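Local atomic coordinates of fructose-bisphosphate aldolase class I (Thermoproteus tenax, PDB entry 1W8S), a protein that belongs to the DeoC/LacD family of class I aldolases, enzymes built on a TIM barrel. Residues 197-202 / 223-228. The protein carries 2 engineered substitutions. Sequence-based numbering, arbitrary orientation.
With FBP (1,6-di-O-phosphono-beta-D-fructofuranose), chain O.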
ATOM      1  N   VAL E 197      11.652  -2.814 -31.011  1.00 14.84           N
ATOM      2  CA  VAL E 197      12.324  -2.143 -29.881  1.00 14.22           C
ATOM      3  C   VAL E 197      13.814  -2.564 -29.876  1.00 14.74           C
ATOM      4  O   VAL E 197      14.142  -3.770 -29.801  1.00 13.56           O
ATOM      5  CB  VAL E 197      11.632  -2.434 -28.536  1.00 14.36           C
ATOM      6  CG1 VAL E 197      12.378  -1.787 -27.384  1.00 14.49           C
ATOM      7  CG2 VAL E 197      10.160  -1.954 -28.573  1.00 14.40           C
ATOM      8  N   PRO E 198      14.723  -1.596 -29.972  1.00 14.98           N
ATOM      9  CA  PRO E 198      16.159  -1.921 -29.985  1.00 15.03           C
ATOM     10  C   PRO E 198      16.683  -2.472 -28.672  1.00 14.79           C
ATOM     11  O   PRO E 198      16.213  -2.087 -27.589  1.00 14.51           O
ATOM     12  CB  PRO E 198      16.835  -0.596 -30.326  1.00 14.90           C
ATOM     13  CG  PRO E 198      15.825   0.467 -29.871  1.00 15.59           C
ATOM     14  CD  PRO E 198      14.484  -0.149 -30.134  1.00 15.34           C
ATOM     15  N   VAL E 199      17.689  -3.339 -28.794  1.00 14.56           N
ATOM     16  CA  VAL E 199      18.264  -4.082 -27.685  1.00 13.54           C
ATOM     17  C   VAL E 199      19.698  -3.645 -27.460  1.00 13.64           C
ATOM     18  O   VAL E 199      20.495  -3.593 -28.395  1.00 12.09           O
ATOM     19  CB  VAL E 199      18.275  -5.614 -27.980  1.00 13.71           C
ATOM     20  CG1 VAL E 199      19.119  -6.385 -26.947  1.00 13.63           C
ATOM     21  CG2 VAL E 199      16.877  -6.173 -27.974  1.00 12.77           C
ATOM     22  N   LEU E 200      19.990  -3.347 -26.203  1.00 13.79           N
ATOM     23  CA  LEU E 200      21.303  -3.039 -25.680  1.00 14.44           C
ATOM     24  C   LEU E 200      21.744  -4.150 -24.758  1.00 13.96           C
ATOM     25  O   LEU E 200      20.999  -4.580 -23.877  1.00 14.35           O
ATOM     26  CB  LEU E 200      21.251  -1.740 -24.886  1.00 14.46           C
ATOM     27  CG  LEU E 200      20.986  -0.449 -25.662  1.00 15.48           C
ATOM     28  CD1 LEU E 200      20.786   0.709 -24.688  1.00 17.42           C
ATOM     29  CD2 LEU E 200      22.129  -0.150 -26.648  1.00 18.24           C
ATOM     30  N   MET E 201      22.952  -4.627 -24.956  1.00 15.02           N
ATOM     31  CA  MET E 201      23.520  -5.666 -24.112  1.00 15.32           C
ATOM     32  C   MET E 201      24.088  -5.000 -22.874  1.00 15.47           C
ATOM     33  O   MET E 201      24.845  -4.044 -22.971  1.00 15.95           O
ATOM     34  CB  MET E 201      24.652  -6.387 -24.864  1.00 15.51           C
ATOM     35  CG  MET E 201      25.534  -7.322 -24.008  1.00 17.79           C
ATOM     36  SD  MET E 201      27.299  -6.861 -24.048  1.00 19.94           S
ATOM     37  CE  MET E 201      28.006  -8.221 -23.155  1.00 20.43           C
ATOM     38  N   SER E 202      23.716  -5.515 -21.706  1.00 16.23           N
ATOM     39  CA  SER E 202      24.324  -5.117 -20.446  1.00 17.27           C
ATOM     40  C   SER E 202      25.717  -5.721 -20.362  1.00 16.85           C
ATOM     41  O   SER E 202      25.877  -6.920 -20.538  1.00 17.35           O
ATOM     42  CB  SER E 202      23.463  -5.669 -19.301  1.00 17.66           C
ATOM     43  OG  SER E 202      23.778  -4.992 -18.107  1.00 22.49           O
ATOM     44  N   ALA E 223      24.090 -10.756 -33.656  1.00 16.06           N
ATOM     45  CA  ALA E 223      22.740 -11.136 -33.280  1.00 16.32           C
ATOM     46  C   ALA E 223      21.776 -10.023 -33.648  1.00 15.87           C
ATOM     47  O   ALA E 223      20.587 -10.220 -33.625  1.00 16.59           O
ATOM     48  CB  ALA E 223      22.658 -11.395 -31.809  1.00 16.47           C
ATOM     49  N   GLY E 224      22.298  -8.855 -33.993  1.00 15.39           N
ATOM     50  CA  GLY E 224      21.462  -7.783 -34.518  1.00 16.29           C
ATOM     51  C   GLY E 224      21.057  -6.793 -33.443  1.00 15.43           C
ATOM     52  O   GLY E 224      20.163  -5.965 -33.634  1.00 17.33           O
ATOM     53  N   ALA E 225      21.701  -6.848 -32.295  1.00 14.77           N
ATOM     54  CA  ALA E 225      21.430  -5.830 -31.273  1.00 14.43           C
ATOM     55  C   ALA E 225      21.889  -4.425 -31.694  1.00 14.18           C
ATOM     56  O   ALA E 225      22.786  -4.254 -32.551  1.00 14.42           O
ATOM     57  CB  ALA E 225      22.062  -6.212 -29.997  1.00 14.00           C
ATOM     58  N   LEU E 226      21.309  -3.425 -31.035  1.00 13.38           N
ATOM     59  CA  LEU E 226      21.664  -2.043 -31.281  1.00 13.44           C
ATOM     60  C   LEU E 226      23.055  -1.701 -30.766  1.00 12.62           C
ATOM     61  O   LEU E 226      23.705  -0.813 -31.288  1.00 11.03           O
ATOM     62  CB  LEU E 226      20.645  -1.094 -30.641  1.00 12.87           C
ATOM     63  CG  LEU E 226      20.901   0.389 -30.863  1.00 13.74           C
ATOM     64  CD1 LEU E 226      20.753   0.781 -32.331  1.00 15.56           C
ATOM     65  CD2 LEU E 226      19.999   1.202 -30.008  1.00 13.60           C
ATOM     66  N   GLY E 227      23.495  -2.389 -29.727  1.00 12.64           N
ATOM     67  CA  GLY E 227      24.766  -2.066 -29.104  1.00 13.06           C
ATOM     68  C   GLY E 227      24.844  -2.477 -27.641  1.00 13.76           C
ATOM     69  O   GLY E 227      24.267  -3.488 -27.245  1.00 12.54           O
ATOM     70  N   ILE E 228      25.567  -1.692 -26.844  1.00 13.17           N
ATOM     71  CA  ILE E 228      25.890  -2.115 -25.504  1.00 13.67           C
ATOM     72  C   ILE E 228      25.679  -0.984 -24.503  1.00 13.60           C
ATOM     73  O   ILE E 228      25.805   0.182 -24.857  1.00 13.21           O
ATOM     74  CB  ILE E 228      27.334  -2.656 -25.447  1.00 14.45           C
ATOM     75  CG1 ILE E 228      28.372  -1.538 -25.615  1.00 14.59           C
ATOM     76  CG2 ILE E 228      27.551  -3.696 -26.553  1.00 14.95           C
ATOM     77  CD1 ILE E 228      29.811  -2.021 -25.564  1.00 15.53           C
TER
HETATM   78  P1  FBP O 270      27.854  -3.267 -16.393  1.00 16.68           P
HETATM   79  O1P FBP O 270      28.884  -2.891 -15.400  1.00 16.25           O
HETATM   80  O2P FBP O 270      28.333  -3.276 -17.876  1.00 14.16           O
HETATM   81  O3P FBP O 270      27.218  -4.636 -16.129  1.00 15.13           O
HETATM   82  O1  FBP O 270      26.715  -2.155 -16.294  1.00 15.99           O
HETATM   83  C1  FBP O 270      25.514  -2.276 -17.024  1.00 20.84           C
HETATM   84  C2  FBP O 270      24.358  -2.540 -16.048  1.00 24.86           C
HETATM   85  O2  FBP O 270      23.130  -2.745 -16.782  1.00 26.06           O
HETATM   86  C3  FBP O 270      24.147  -1.426 -15.014  1.00 24.70           C
HETATM   87  O3  FBP O 270      23.456  -0.285 -15.496  1.00 25.41           O
HETATM   88  C4  FBP O 270      23.380  -2.185 -13.932  1.00 26.46           C
HETATM   89  O4  FBP O 270      23.448  -1.620 -12.634  1.00 28.33           O
HETATM   90  C5  FBP O 270      24.093  -3.530 -13.947  1.00 28.64           C
HETATM   91  O5  FBP O 270      24.577  -3.729 -15.286  1.00 27.88           O
HETATM   92  C6  FBP O 270      23.144  -4.644 -13.522  1.00 30.90           C
HETATM   93  O6  FBP O 270      23.812  -5.887 -13.646  1.00 34.26           O
HETATM   94  P2  FBP O 270      23.941  -6.896 -12.386  1.00 35.66           P
HETATM   95  O4P FBP O 270      25.298  -7.548 -12.499  1.00 34.36           O
HETATM   96  O5P FBP O 270      23.714  -6.124 -11.085  1.00 31.87           O
HETATM   97  O6P FBP O 270      22.952  -8.066 -12.531  1.00 29.44           O
HETATM   98  O   HOH W   1      18.227  -4.495 -31.419  1.00 24.50           O
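Leu-226 presses its CD2 methyl against Pro-198 CB at 3.7 Å, and more loosely against CD2 of Leu-200; helix 4-12 packs on Pro-198 and Leu-226 through Leu-9. CD2 of Leu-200 also rests on the bare backbone of Gly-227, 3.7 Å from its C atom, on the face where a beta carbon would sit close to that methyl. On the other face of the sheet Met-201 and Ile-228 run side by side, SD to CG2 4.0 Å. With CG of Met-201 anti to the backbone N and a bend at chi2 (-122°), the chain end leads away from 223-228; the side chain touches Phe-213, Gln-216 and Val-220 of helix 210-222. Backbone bonding begins in the loop, where Val-199 O takes the N-H of Leu-226 (N to O 2.8 Å, bent to 136°) and, weakly, that of Gly-227. It passes into parallel strand pairing with Met-201 N to Gly-227 O, 2.9 Å and 171°. A water accepts from Val-199 N and donates to Gly-224 O, in the Schellman motif ending helix 210-222. Ser-202, next in the strand, hydrogen-bonds FBP O2 through OG at 2.7 Å. In this beta-alpha-beta crossover, buried N-H...O bonds are thus flanked by apolar side chains on both faces.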